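Local coordinates for protein malate dehydrogenase (Entamoeba histolytica, PDB 3I0P) that binds NAD and probably catalyses the reversible oxidation of malate to oxaloacetate, working as a two-chain assembly, at residues D43-D48 / P177-G182; H94-I99 / V116-S121; K102-K107 / F286-V291; Y129-A134 / G141-N146. One frame throughout, in Å; residues are numbered along the deposited sequence.

Overall arrangement
All four contacts are buried, and all reach the same seven-stranded mixed sheet. Contacts 2 and 3 share helix 93-111, laid first against strand 113-121 and then against its neighbour 282-290. Contact 4 places helix 127-136 on strand 139-145, the next strand across; its Y130 meets H94, G97 and T98 of contact 2 and F286 of contact 3. Contact 1 lies at the edge strand 178-182 and meets contact 4 at L132. Chemistry follows position: contact 3 is apolar, contacts 2 and 4 each add one side-chain hydrogen bond to helix-on-sheet packing, and contact 1, in the NAD pocket, is bridged by waters, with cofactor hydroxyls bound on the strand side.

Contact 1. Residues D43-D48 / P177-G182; sequences DLRGMD and PYCFDG. With NAD (nicotinamide-adenine-dinucleotide), chain B.
The guanidinium group of R45 approaches C179 obliquely, NH2 lying 3.9 Å from C179 CB, while water 2 sits in the guanidinium plane at its edge. On the neighbouring residue of the strand, the F180 ring has the backbone N of G182 above one face, offset toward the rim. Here the end of helix 29-45, closed by a Schellman motif with G46 as the C-prime residue of positive phi, faces an edge strand of the chain's main sheet, 178-182, across the NAD site. No direct hydrogen bond joins the two segments; waters carry the polar link. Water 2 accepts from R45 NH2 at 2.7 Å and donates to C179 O at 2.8 Å. Water 1 makes the equivalent link two residues on, taking the N-H of R45 NE (2.7 Å) and giving a proton to D181 OD2 (2.9 Å). The R45 chain bends at chi3 (69°), which turns NE and NH2 to the waters. NAD lies against both segments. The D181 carboxylate accepts from both hydroxyls of the nicotinamide ribose, O2D to OD1 at 2.8 Å and O3D to OD2 at a modelled length too short to be relied on. On the adenosine ribose, O3B is held weakly by C179 O and D181 N. E330 and G327 also bind the cofactor, as do H245 and K246 of the second subunit. The M47 and D181 side chains pass alongside one another, heading opposite ways, and the M47 methyl CE lies 3.6 Å from NAD O3D and 4.1 Å from D181 OD2.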
# COMPACT_ATOMS: atom_id res chain seq x y z
N ASP A 43 -5.18 19.19 -13.23
CA ASP A 43 -5.72 19.38 -14.59
C ASP A 43 -4.71 18.93 -15.66
O ASP A 43 -5.10 18.34 -16.66
CB ASP A 43 -6.16 20.83 -14.84
CG ASP A 43 -7.31 21.27 -13.93
OD1 ASP A 43 -8.32 20.55 -13.80
OD2 ASP A 43 -7.21 22.38 -13.36
N LEU A 44 -3.43 19.21 -15.43
CA LEU A 44 -2.37 18.74 -16.31
C LEU A 44 -2.37 17.22 -16.41
O LEU A 44 -2.15 16.68 -17.49
CB LEU A 44 -1.00 19.23 -15.85
CG LEU A 44 -0.60 20.61 -16.38
CD1 LEU A 44 0.58 21.18 -15.58
CD2 LEU A 44 -0.31 20.59 -17.87
N ARG A 45 -2.64 16.55 -15.30
CA ARG A 45 -2.48 15.10 -15.26
C ARG A 45 -3.76 14.36 -15.65
O ARG A 45 -3.73 13.15 -15.85
CB ARG A 45 -1.99 14.65 -13.88
CG ARG A 45 -0.61 15.15 -13.53
CD ARG A 45 -0.15 14.66 -12.15
NE ARG A 45 0.11 13.22 -12.14
CZ ARG A 45 1.21 12.64 -12.64
NH1 ARG A 45 2.17 13.37 -13.18
NH2 ARG A 45 1.35 11.33 -12.57
N GLY A 46 -4.86 15.08 -15.76
CA GLY A 46 -6.12 14.47 -16.17
C GLY A 46 -7.00 14.04 -15.02
O GLY A 46 -7.95 13.30 -15.22
N MET A 47 -6.69 14.51 -13.82
CA MET A 47 -7.55 14.27 -12.66
C MET A 47 -8.59 15.38 -12.62
O MET A 47 -8.51 16.28 -11.80
CB MET A 47 -6.73 14.26 -11.35
CG MET A 47 -5.57 13.29 -11.30
SD MET A 47 -6.15 11.61 -11.56
CE MET A 47 -4.62 10.67 -11.34
N ASP A 48 -9.55 15.31 -13.52
CA ASP A 48 -10.43 16.45 -13.80
C ASP A 48 -11.36 16.83 -12.64
O ASP A 48 -12.01 17.88 -12.66
CB ASP A 48 -11.17 16.23 -15.12
CG ASP A 48 -10.20 16.10 -16.31
OD1 ASP A 48 -9.28 16.93 -16.39
OD2 ASP A 48 -10.36 15.18 -17.13
N PRO A 177 8.25 10.04 -13.98
CA PRO A 177 8.52 9.08 -12.90
C PRO A 177 7.40 8.05 -12.76
O PRO A 177 6.30 8.26 -13.30
CB PRO A 177 8.55 9.96 -11.65
CG PRO A 177 7.69 11.11 -11.99
CD PRO A 177 7.94 11.38 -13.45
N TYR A 178 7.68 6.96 -12.06
CA TYR A 178 6.63 6.09 -11.60
C TYR A 178 5.82 6.90 -10.61
O TYR A 178 6.38 7.54 -9.72
CB TYR A 178 7.23 4.86 -10.92
CG TYR A 178 6.25 4.02 -10.09
CD1 TYR A 178 5.78 2.80 -10.57
CD2 TYR A 178 5.85 4.43 -8.83
CE1 TYR A 178 4.90 2.03 -9.80
CE2 TYR A 178 4.98 3.68 -8.07
CZ TYR A 178 4.51 2.48 -8.55
OH TYR A 178 3.64 1.73 -7.79
N CYS A 179 4.50 6.89 -10.77
CA CYS A 179 3.65 7.57 -9.82
C CYS A 179 2.32 6.88 -9.67
O CYS A 179 1.40 7.11 -10.47
CB CYS A 179 3.41 9.03 -10.22
SG CYS A 179 2.58 9.95 -8.91
N PHE A 180 2.21 6.04 -8.65
CA PHE A 180 0.90 5.55 -8.28
C PHE A 180 0.19 6.63 -7.46
O PHE A 180 0.80 7.25 -6.59
CB PHE A 180 0.93 4.23 -7.53
CG PHE A 180 -0.43 3.81 -7.05
CD1 PHE A 180 -1.41 3.45 -7.96
CD2 PHE A 180 -0.75 3.86 -5.70
CE1 PHE A 180 -2.67 3.09 -7.53
CE2 PHE A 180 -2.02 3.49 -5.26
CZ PHE A 180 -2.98 3.11 -6.18
N ASP A 181 -1.08 6.84 -7.76
CA ASP A 181 -1.86 7.87 -7.10
C ASP A 181 -3.33 7.51 -7.17
O ASP A 181 -3.93 7.60 -8.23
CB ASP A 181 -1.60 9.23 -7.75
CG ASP A 181 -2.43 10.33 -7.12
OD1 ASP A 181 -2.86 10.17 -5.95
OD2 ASP A 181 -2.64 11.36 -7.80
N GLY A 182 -3.90 7.11 -6.05
CA GLY A 182 -5.28 6.66 -6.06
C GLY A 182 -5.88 6.36 -4.71
O GLY A 182 -5.15 6.13 -3.72
PA NAD B . -7.57 5.85 -10.57
O1A NAD B . -7.83 6.88 -11.65
O2A NAD B . -8.49 4.68 -10.47
O5B NAD B . -6.06 5.34 -10.79
C5B NAD B . -4.99 6.30 -10.94
C4B NAD B . -3.61 5.65 -10.79
O4B NAD B . -3.55 4.35 -11.39
C3B NAD B . -2.52 6.45 -11.48
O3B NAD B . -1.29 6.27 -10.76
C2B NAD B . -2.42 5.82 -12.85
O2B NAD B . -1.12 6.01 -13.42
C1B NAD B . -2.67 4.36 -12.53
N9A NAD B . -3.26 3.56 -13.64
C8A NAD B . -4.46 3.74 -14.22
N7A NAD B . -4.62 2.79 -15.15
C5A NAD B . -3.52 2.00 -15.15
C6A NAD B . -3.12 0.87 -15.88
N6A NAD B . -3.91 0.34 -16.84
N1A NAD B . -1.92 0.30 -15.62
C2A NAD B . -1.11 0.81 -14.68
N3A NAD B . -1.47 1.88 -13.97
C4A NAD B . -2.67 2.49 -14.19
O3 NAD B . -7.43 6.57 -9.12
PN NAD B . -8.59 7.29 -8.23
O1N NAD B . -8.75 6.47 -6.97
O2N NAD B . -9.79 7.62 -9.08
O5D NAD B . -7.93 8.68 -7.80
C5D NAD B . -7.91 9.79 -8.70
C4D NAD B . -7.36 11.04 -8.00
O4D NAD B . -8.23 11.42 -6.93
C3D NAD B . -5.99 10.80 -7.39
O3D NAD B . -5.10 11.79 -7.90
C2D NAD B . -6.20 10.91 -5.88
O2D NAD B . -5.12 11.52 -5.14
C1D NAD B . -7.43 11.79 -5.80
N1N NAD B . -8.13 11.63 -4.53
C2N NAD B . -7.98 12.59 -3.59
C3N NAD B . -8.64 12.48 -2.36
C7N NAD B . -8.47 13.54 -1.30
O7N NAD B . -9.07 13.41 -0.24
N7N NAD B . -7.69 14.59 -1.54
C4N NAD B . -9.45 11.38 -2.12
C5N NAD B . -9.59 10.40 -3.11
C6N NAD B . -8.91 10.55 -4.32
O HOH W 1 -1.29 11.94 -10.26
O HOH W 2 0.00 9.41 -11.16

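Contact 2. Residues H94-I99 / V116-S121; sequences HVNGTI and VVVRNS
Within the beta-alpha-beta unit formed by strand 83-87, helix 93-111 and strand 113-121, N96 on the helix reaches across to S121 at the far end of the second strand. The two residues are also the closest pair of backbones, their CA atoms 7.0 Å apart. The amide nitrogen N96 ND2 donates to S121 OG at 2.7 Å. The bond is bent, with an N-H...O angle of 144°, and the hydroxyl lies tilted 23° out of the amide plane. Both side chains point at each other from their backbones: on S121 the hydroxyl stands opposite the backbone N (chi1 -171°), which extends OG toward the helix. This hydroxyl has a second partner in H284 NE2 on the adjacent strand 282-290, so the helix, the strand end and the neighbouring strand meet at one oxygen. S121 belongs to a G1 beta bulge, in which N120 and S121 both face L282 and the chain turns a corner at N120. Before the bulge, V118 supplies the apolar half of the contact: its CG1 branch lies 4.0 Å from N96 CB, and the valine also packs on L86 of strand 83-87. N96 CB is 3.7 Å from S121 OG, and the valine methyl and the serine hydroxyl both flank this carbon on its strand-facing side. Elsewhere on the helix, H94 packs on helix 29-45, while the N96 side chain also touches P74 in a loop.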
# COMPACT_ATOMS: atom_id res chain seq x y z
N HIS A 94 -2.80 22.05 0.34
CA HIS A 94 -1.73 22.20 -0.65
C HIS A 94 -0.58 22.98 -0.06
O HIS A 94 0.58 22.69 -0.36
CB HIS A 94 -2.23 22.92 -1.89
CG HIS A 94 -3.68 22.70 -2.16
ND1 HIS A 94 -4.68 23.43 -1.54
CD2 HIS A 94 -4.31 21.81 -2.97
CE1 HIS A 94 -5.85 23.01 -1.97
NE2 HIS A 94 -5.66 22.03 -2.84
N VAL A 95 -0.90 23.95 0.80
CA VAL A 95 0.12 24.71 1.51
C VAL A 95 0.83 23.81 2.52
O VAL A 95 2.05 23.71 2.50
CB VAL A 95 -0.48 25.98 2.18
CG1 VAL A 95 0.50 26.62 3.15
CG2 VAL A 95 -0.91 26.98 1.11
N ASN A 96 0.06 23.14 3.37
CA ASN A 96 0.62 22.25 4.38
C ASN A 96 1.38 21.10 3.71
O ASN A 96 2.52 20.77 4.10
CB ASN A 96 -0.47 21.73 5.33
CG ASN A 96 -1.18 22.86 6.10
OD1 ASN A 96 -0.53 23.71 6.72
ND2 ASN A 96 -2.51 22.87 6.06
N GLY A 97 0.76 20.51 2.69
CA GLY A 97 1.35 19.41 1.94
C GLY A 97 2.69 19.74 1.29
O GLY A 97 3.65 18.97 1.42
N THR A 98 2.74 20.88 0.59
CA THR A 98 3.94 21.30 -0.12
C THR A 98 5.06 21.54 0.87
O THR A 98 6.18 21.04 0.71
CB THR A 98 3.68 22.55 -0.98
OG1 THR A 98 2.70 22.24 -1.96
CG2 THR A 98 4.95 23.02 -1.67
N ILE A 99 4.76 22.30 1.91
CA ILE A 99 5.74 22.55 2.96
C ILE A 99 6.16 21.25 3.68
O ILE A 99 7.36 20.98 3.82
CB ILE A 99 5.25 23.64 3.92
CG1 ILE A 99 5.13 24.96 3.15
CG2 ILE A 99 6.17 23.75 5.17
CD1 ILE A 99 4.27 26.00 3.83
N VAL A 116 7.01 13.76 7.66
CA VAL A 116 6.32 14.88 8.24
C VAL A 116 4.85 14.57 8.24
O VAL A 116 4.32 14.13 7.22
CB VAL A 116 6.61 16.18 7.47
CG1 VAL A 116 5.70 17.29 7.94
CG2 VAL A 116 8.06 16.57 7.67
N VAL A 117 4.20 14.75 9.39
CA VAL A 117 2.75 14.55 9.48
C VAL A 117 2.03 15.86 9.78
O VAL A 117 2.62 16.79 10.34
CB VAL A 117 2.36 13.43 10.49
CG1 VAL A 117 2.90 12.09 10.02
CG2 VAL A 117 2.86 13.75 11.90
N VAL A 118 0.76 15.94 9.40
CA VAL A 118 -0.01 17.17 9.54
C VAL A 118 -1.36 16.89 10.19
O VAL A 118 -2.02 15.91 9.83
CB VAL A 118 -0.26 17.86 8.16
CG1 VAL A 118 -1.02 19.15 8.33
CG2 VAL A 118 1.07 18.12 7.43
N ARG A 119 -1.73 17.74 11.15
CA ARG A 119 -3.11 17.81 11.67
C ARG A 119 -3.75 19.17 11.38
O ARG A 119 -3.05 20.14 11.02
CB ARG A 119 -3.14 17.52 13.18
CG ARG A 119 -2.66 18.66 14.06
CD ARG A 119 -3.21 18.58 15.50
NE ARG A 119 -2.49 19.51 16.37
CZ ARG A 119 -1.46 19.19 17.16
NH1 ARG A 119 -1.02 17.94 17.26
NH2 ARG A 119 -0.87 20.14 17.88
N ASN A 120 -5.08 19.25 11.53
CA ASN A 120 -5.82 20.51 11.40
C ASN A 120 -5.53 21.19 10.05
O ASN A 120 -5.16 22.36 9.96
CB ASN A 120 -5.55 21.42 12.62
CG ASN A 120 -6.27 22.78 12.57
OD1 ASN A 120 -7.40 22.91 12.10
ND2 ASN A 120 -5.60 23.81 13.08
N SER A 121 -5.68 20.39 8.99
CA SER A 121 -5.48 20.84 7.62
C SER A 121 -6.78 20.68 6.83
O SER A 121 -7.81 20.26 7.37
CB SER A 121 -4.35 20.05 6.96
OG SER A 121 -4.00 20.59 5.70

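Contact 3. Residues K102-K107 / F286-V291; sequences KMAIEK and FIAINV
A104 and A288 form the apolar centre of this helix-on-strand contact, their CB methyls 4.2 Å apart and each directed at the opposite segment. I105 adds a second apolar touch although its CB leaves the helix away from the strand. Its CG1 branch, set opposite the carbonyl carbon and beside the backbone N (chi1 -71°), comes to 4.1 Å from A288 CB. One alanine methyl thus meets two consecutive helix residues. Methyl-to-backbone packing makes up the second kind of interaction. A288 CB rests 3.6 Å from A104 O and 3.9 Å from I105 N, and A104 CB in turn lies 3.8 Å from F286 O. Because the side chains that meet at the nearest point are so small, the backbones approach closely: the CA atoms of I105 and A288 are 5.4 Å apart, and the two short axes 7.2 Å apart. Helix and strand run in nearly the same direction, with 28° between them. No hydrogen bond crosses the interface. Instead the strand spends its polar groups in the sheet, F286 and A288 pairing with V116 and G114 on one neighbour, and I287 and I289 with I142 and I140 on the other. The F286 ring turns off to meet the ring of Y130 on helix 127-136. Helix 93-111 lies over strand 282-290, which is flanked in the sheet by 113-121 and 139-145, with K107 salt-bridged to E79 on strand 75-79, while I289 and V291 extend to M115 and L261 of the second subunit.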
# COMPACT_ATOMS: atom_id res chain seq x y z
N LYS A 102 8.30 18.98 1.20
CA LYS A 102 9.58 19.66 0.98
C LYS A 102 10.46 19.50 2.20
O LYS A 102 11.67 19.31 2.10
CB LYS A 102 9.37 21.14 0.71
CG LYS A 102 9.19 21.49 -0.73
CD LYS A 102 8.75 22.95 -0.91
CE LYS A 102 9.84 23.95 -0.53
NZ LYS A 102 9.32 25.35 -0.65
N MET A 103 9.82 19.57 3.36
CA MET A 103 10.46 19.41 4.64
C MET A 103 10.92 17.97 4.85
O MET A 103 12.05 17.74 5.28
CB MET A 103 9.47 19.83 5.72
CG MET A 103 10.05 20.05 7.07
SD MET A 103 9.01 21.19 8.02
CE MET A 103 9.87 21.02 9.58
N ALA A 104 10.07 17.00 4.51
CA ALA A 104 10.47 15.59 4.56
C ALA A 104 11.63 15.28 3.60
O ALA A 104 12.50 14.46 3.92
CB ALA A 104 9.28 14.70 4.28
N ILE A 105 11.64 15.92 2.43
CA ILE A 105 12.71 15.76 1.45
C ILE A 105 14.03 16.29 2.00
O ILE A 105 15.07 15.63 1.93
CB ILE A 105 12.38 16.49 0.12
CG1 ILE A 105 11.26 15.76 -0.63
CG2 ILE A 105 13.62 16.60 -0.77
CD1 ILE A 105 10.58 16.62 -1.70
N GLU A 106 13.97 17.49 2.57
CA GLU A 106 15.11 18.18 3.13
C GLU A 106 15.80 17.30 4.18
O GLU A 106 17.02 17.12 4.16
CB GLU A 106 14.62 19.49 3.74
CG GLU A 106 15.67 20.56 3.99
CD GLU A 106 15.16 21.68 4.91
OE1 GLU A 106 14.01 21.58 5.41
OE2 GLU A 106 15.92 22.65 5.13
N LYS A 107 14.99 16.75 5.09
CA LYS A 107 15.45 15.79 6.10
C LYS A 107 15.98 14.48 5.51
O LYS A 107 16.88 13.87 6.09
CB LYS A 107 14.32 15.46 7.08
CG LYS A 107 13.72 16.65 7.78
CD LYS A 107 12.75 16.22 8.85
CE LYS A 107 12.33 17.40 9.70
NZ LYS A 107 13.50 18.03 10.38
N PHE A 286 3.57 12.48 4.92
CA PHE A 286 4.51 12.60 3.81
C PHE A 286 5.83 11.95 4.17
O PHE A 286 6.47 12.35 5.16
CB PHE A 286 4.73 14.07 3.44
CG PHE A 286 3.47 14.83 3.20
CD1 PHE A 286 2.83 14.75 1.96
CD2 PHE A 286 2.90 15.61 4.20
CE1 PHE A 286 1.65 15.43 1.73
CE2 PHE A 286 1.73 16.30 3.97
CZ PHE A 286 1.09 16.20 2.73
N ILE A 287 6.22 10.95 3.38
CA ILE A 287 7.45 10.22 3.59
C ILE A 287 8.38 10.42 2.40
O ILE A 287 7.94 10.34 1.26
CB ILE A 287 7.19 8.70 3.78
CG1 ILE A 287 6.33 8.44 5.01
CG2 ILE A 287 8.51 7.89 3.86
CD1 ILE A 287 6.06 6.96 5.24
N ALA A 288 9.65 10.69 2.68
CA ALA A 288 10.67 10.80 1.64
C ALA A 288 11.88 9.91 1.97
O ALA A 288 12.40 9.92 3.09
CB ALA A 288 11.10 12.23 1.47
N ILE A 289 12.32 9.13 0.98
CA ILE A 289 13.44 8.21 1.15
C ILE A 289 14.52 8.58 0.13
O ILE A 289 14.27 8.58 -1.07
CB ILE A 289 13.01 6.74 0.92
CG1 ILE A 289 12.03 6.30 1.99
CG2 ILE A 289 14.24 5.81 0.86
CD1 ILE A 289 11.17 5.16 1.57
N ASN A 290 15.71 8.90 0.63
CA ASN A 290 16.80 9.33 -0.22
C ASN A 290 17.49 8.14 -0.88
O ASN A 290 18.21 7.39 -0.23
CB ASN A 290 17.81 10.15 0.58
CG ASN A 290 18.87 10.80 -0.29
OD1 ASN A 290 18.76 10.82 -1.52
ND2 ASN A 290 19.90 11.34 0.35
N VAL A 291 17.24 7.99 -2.18
CA VAL A 291 17.78 6.88 -2.97
C VAL A 291 19.32 6.77 -2.90
O VAL A 291 19.86 5.67 -2.67
CB VAL A 291 17.30 6.97 -4.44
CG1 VAL A 291 18.15 6.09 -5.36
CG2 VAL A 291 15.81 6.61 -4.54

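Contact 4. Residues Y129-A134 / G141-N146; sequences YYSLLA and GICGTN. With NAD (nicotinamide-adenine-dinucleotide), chain B.
Helix 129-134 and strand 141-145 run almost antiparallel, at 162°, with their axes 6.9 Å apart. They converge at S131 and G141, whose CA atoms lie 4.5 Å from each other. With no side chain on G141, the methyl of A134 sits directly on the strand backbone, CB to G141 CA at 3.4 Å. S131 OG donates to G141 O at 2.9 Å. OG sits well above the carbonyl plane, 66° out of it and not on a lone pair, so the hydroxyl lies over the flat peptide. Farther along the strand, C143 SG occupies the position between its backbone N and carbonyl carbon (chi1 85°), where it meets Y130 CB at 3.8 Å and lies equally far from S131 OG. The phenol end of Y130 binds F124 O, and its ring stacks on that of F124. At the strand's end T145 CG2 approaches the carboxamide oxygen O7N of NAD at 3.7 Å. Strand 139-145 lies between strands 282-290 and 166-170 in the sheet, and helix 127-136 packs on it beside two other helices, touching 29-45 through Y129 and L132 and 93-111 through Y129, Y130 and A134.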
# COMPACT_ATOMS: atom_id res chain seq x y z
N TYR A 129 0.64 14.68 -6.23
CA TYR A 129 1.42 15.91 -6.39
C TYR A 129 2.61 15.92 -5.45
O TYR A 129 3.73 16.23 -5.84
CB TYR A 129 0.56 17.16 -6.15
CG TYR A 129 1.34 18.46 -6.22
CD1 TYR A 129 1.68 19.03 -7.45
CD2 TYR A 129 1.76 19.12 -5.06
CE1 TYR A 129 2.40 20.22 -7.53
CE2 TYR A 129 2.50 20.31 -5.12
CZ TYR A 129 2.80 20.86 -6.36
OH TYR A 129 3.51 22.03 -6.45
N TYR A 130 2.36 15.57 -4.19
CA TYR A 130 3.39 15.60 -3.16
C TYR A 130 4.43 14.50 -3.39
O TYR A 130 5.62 14.70 -3.15
CB TYR A 130 2.73 15.55 -1.77
CG TYR A 130 1.61 16.55 -1.71
CD1 TYR A 130 1.86 17.90 -1.42
CD2 TYR A 130 0.31 16.16 -2.01
CE1 TYR A 130 0.82 18.83 -1.42
CE2 TYR A 130 -0.73 17.08 -2.00
CZ TYR A 130 -0.47 18.41 -1.71
OH TYR A 130 -1.52 19.28 -1.70
N SER A 131 3.98 13.36 -3.90
CA SER A 131 4.90 12.28 -4.25
C SER A 131 5.80 12.68 -5.42
O SER A 131 6.97 12.32 -5.45
CB SER A 131 4.14 10.98 -4.56
OG SER A 131 3.70 10.37 -3.35
N LEU A 132 5.24 13.43 -6.37
CA LEU A 132 6.02 13.93 -7.49
C LEU A 132 7.15 14.86 -7.04
O LEU A 132 8.25 14.81 -7.58
CB LEU A 132 5.13 14.62 -8.53
CG LEU A 132 4.20 13.74 -9.37
CD1 LEU A 132 3.21 14.59 -10.13
CD2 LEU A 132 4.97 12.84 -10.33
N LEU A 133 6.88 15.69 -6.04
CA LEU A 133 7.91 16.56 -5.49
C LEU A 133 9.11 15.75 -5.02
O LEU A 133 10.26 16.13 -5.25
CB LEU A 133 7.37 17.40 -4.33
CG LEU A 133 6.33 18.50 -4.61
CD1 LEU A 133 5.85 19.08 -3.27
CD2 LEU A 133 6.87 19.61 -5.52
N ALA A 134 8.84 14.61 -4.38
CA ALA A 134 9.90 13.75 -3.87
C ALA A 134 10.70 13.09 -4.99
O ALA A 134 11.93 13.06 -4.93
CB ALA A 134 9.32 12.71 -2.93
N GLY A 141 8.86 8.98 -2.81
CA GLY A 141 7.89 9.73 -2.02
C GLY A 141 6.58 9.01 -1.79
O GLY A 141 5.90 8.60 -2.74
N ILE A 142 6.22 8.84 -0.53
CA ILE A 142 5.00 8.14 -0.15
C ILE A 142 4.17 9.10 0.70
O ILE A 142 4.69 9.72 1.63
CB ILE A 142 5.30 6.84 0.65
CG1 ILE A 142 6.19 5.89 -0.18
CG2 ILE A 142 3.99 6.16 1.08
CD1 ILE A 142 6.79 4.73 0.60
N CYS A 143 2.89 9.23 0.38
CA CYS A 143 2.06 10.18 1.08
C CYS A 143 0.59 9.80 0.98
O CYS A 143 0.22 8.90 0.21
CB CYS A 143 2.31 11.60 0.54
SG CYS A 143 1.38 12.07 -0.91
N GLY A 144 -0.24 10.47 1.78
CA GLY A 144 -1.67 10.18 1.83
C GLY A 144 -2.41 11.15 2.74
O GLY A 144 -1.80 12.01 3.38
N THR A 145 -3.73 11.01 2.78
CA THR A 145 -4.58 11.89 3.56
C THR A 145 -5.79 11.10 3.98
O THR A 145 -6.17 10.15 3.30
CB THR A 145 -5.03 13.14 2.71
OG1 THR A 145 -5.76 14.06 3.55
CG2 THR A 145 -5.91 12.75 1.53
N ASN A 146 -6.40 11.43 5.12
CA ASN A 146 -7.73 10.92 5.38
C ASN A 146 -8.78 11.88 4.82
O ASN A 146 -8.43 12.96 4.34
CB ASN A 146 -7.97 10.55 6.86
CG ASN A 146 -7.73 11.70 7.84
OD1 ASN A 146 -7.45 12.85 7.47
ND2 ASN A 146 -7.86 11.38 9.13
PA NAD B . -7.57 5.85 -10.57
O1A NAD B . -7.83 6.88 -11.65
O2A NAD B . -8.49 4.68 -10.47
O5B NAD B . -6.06 5.34 -10.79
C5B NAD B . -4.99 6.30 -10.94
C4B NAD B . -3.61 5.65 -10.79
O4B NAD B . -3.55 4.35 -11.39
C3B NAD B . -2.52 6.45 -11.48
O3B NAD B . -1.29 6.27 -10.76
C2B NAD B . -2.42 5.82 -12.85
O2B NAD B . -1.12 6.01 -13.42
C1B NAD B . -2.67 4.36 -12.53
N9A NAD B . -3.26 3.56 -13.64
C8A NAD B . -4.46 3.74 -14.22
N7A NAD B . -4.62 2.79 -15.15
C5A NAD B . -3.52 2.00 -15.15
C6A NAD B . -3.12 0.87 -15.88
N6A NAD B . -3.91 0.34 -16.84
N1A NAD B . -1.92 0.30 -15.62
C2A NAD B . -1.11 0.81 -14.68
N3A NAD B . -1.47 1.88 -13.97
C4A NAD B . -2.67 2.49 -14.19
O3 NAD B . -7.43 6.57 -9.12
PN NAD B . -8.59 7.29 -8.23
O1N NAD B . -8.75 6.47 -6.97
O2N NAD B . -9.79 7.62 -9.08
O5D NAD B . -7.93 8.68 -7.80
C5D NAD B . -7.91 9.79 -8.70
C4D NAD B . -7.36 11.04 -8.00
O4D NAD B . -8.23 11.42 -6.93
C3D NAD B . -5.99 10.80 -7.39
O3D NAD B . -5.10 11.79 -7.90
C2D NAD B . -6.20 10.91 -5.88
O2D NAD B . -5.12 11.52 -5.14
C1D NAD B . -7.43 11.79 -5.80
N1N NAD B . -8.13 11.63 -4.53
C2N NAD B . -7.98 12.59 -3.59
C3N NAD B . -8.64 12.48 -2.36
C7N NAD B . -8.47 13.54 -1.30
O7N NAD B . -9.07 13.41 -0.24
N7N NAD B . -7.69 14.59 -1.54
C4N NAD B . -9.45 11.38 -2.12
C5N NAD B . -9.59 10.40 -3.11
C6N NAD B . -8.91 10.55 -4.32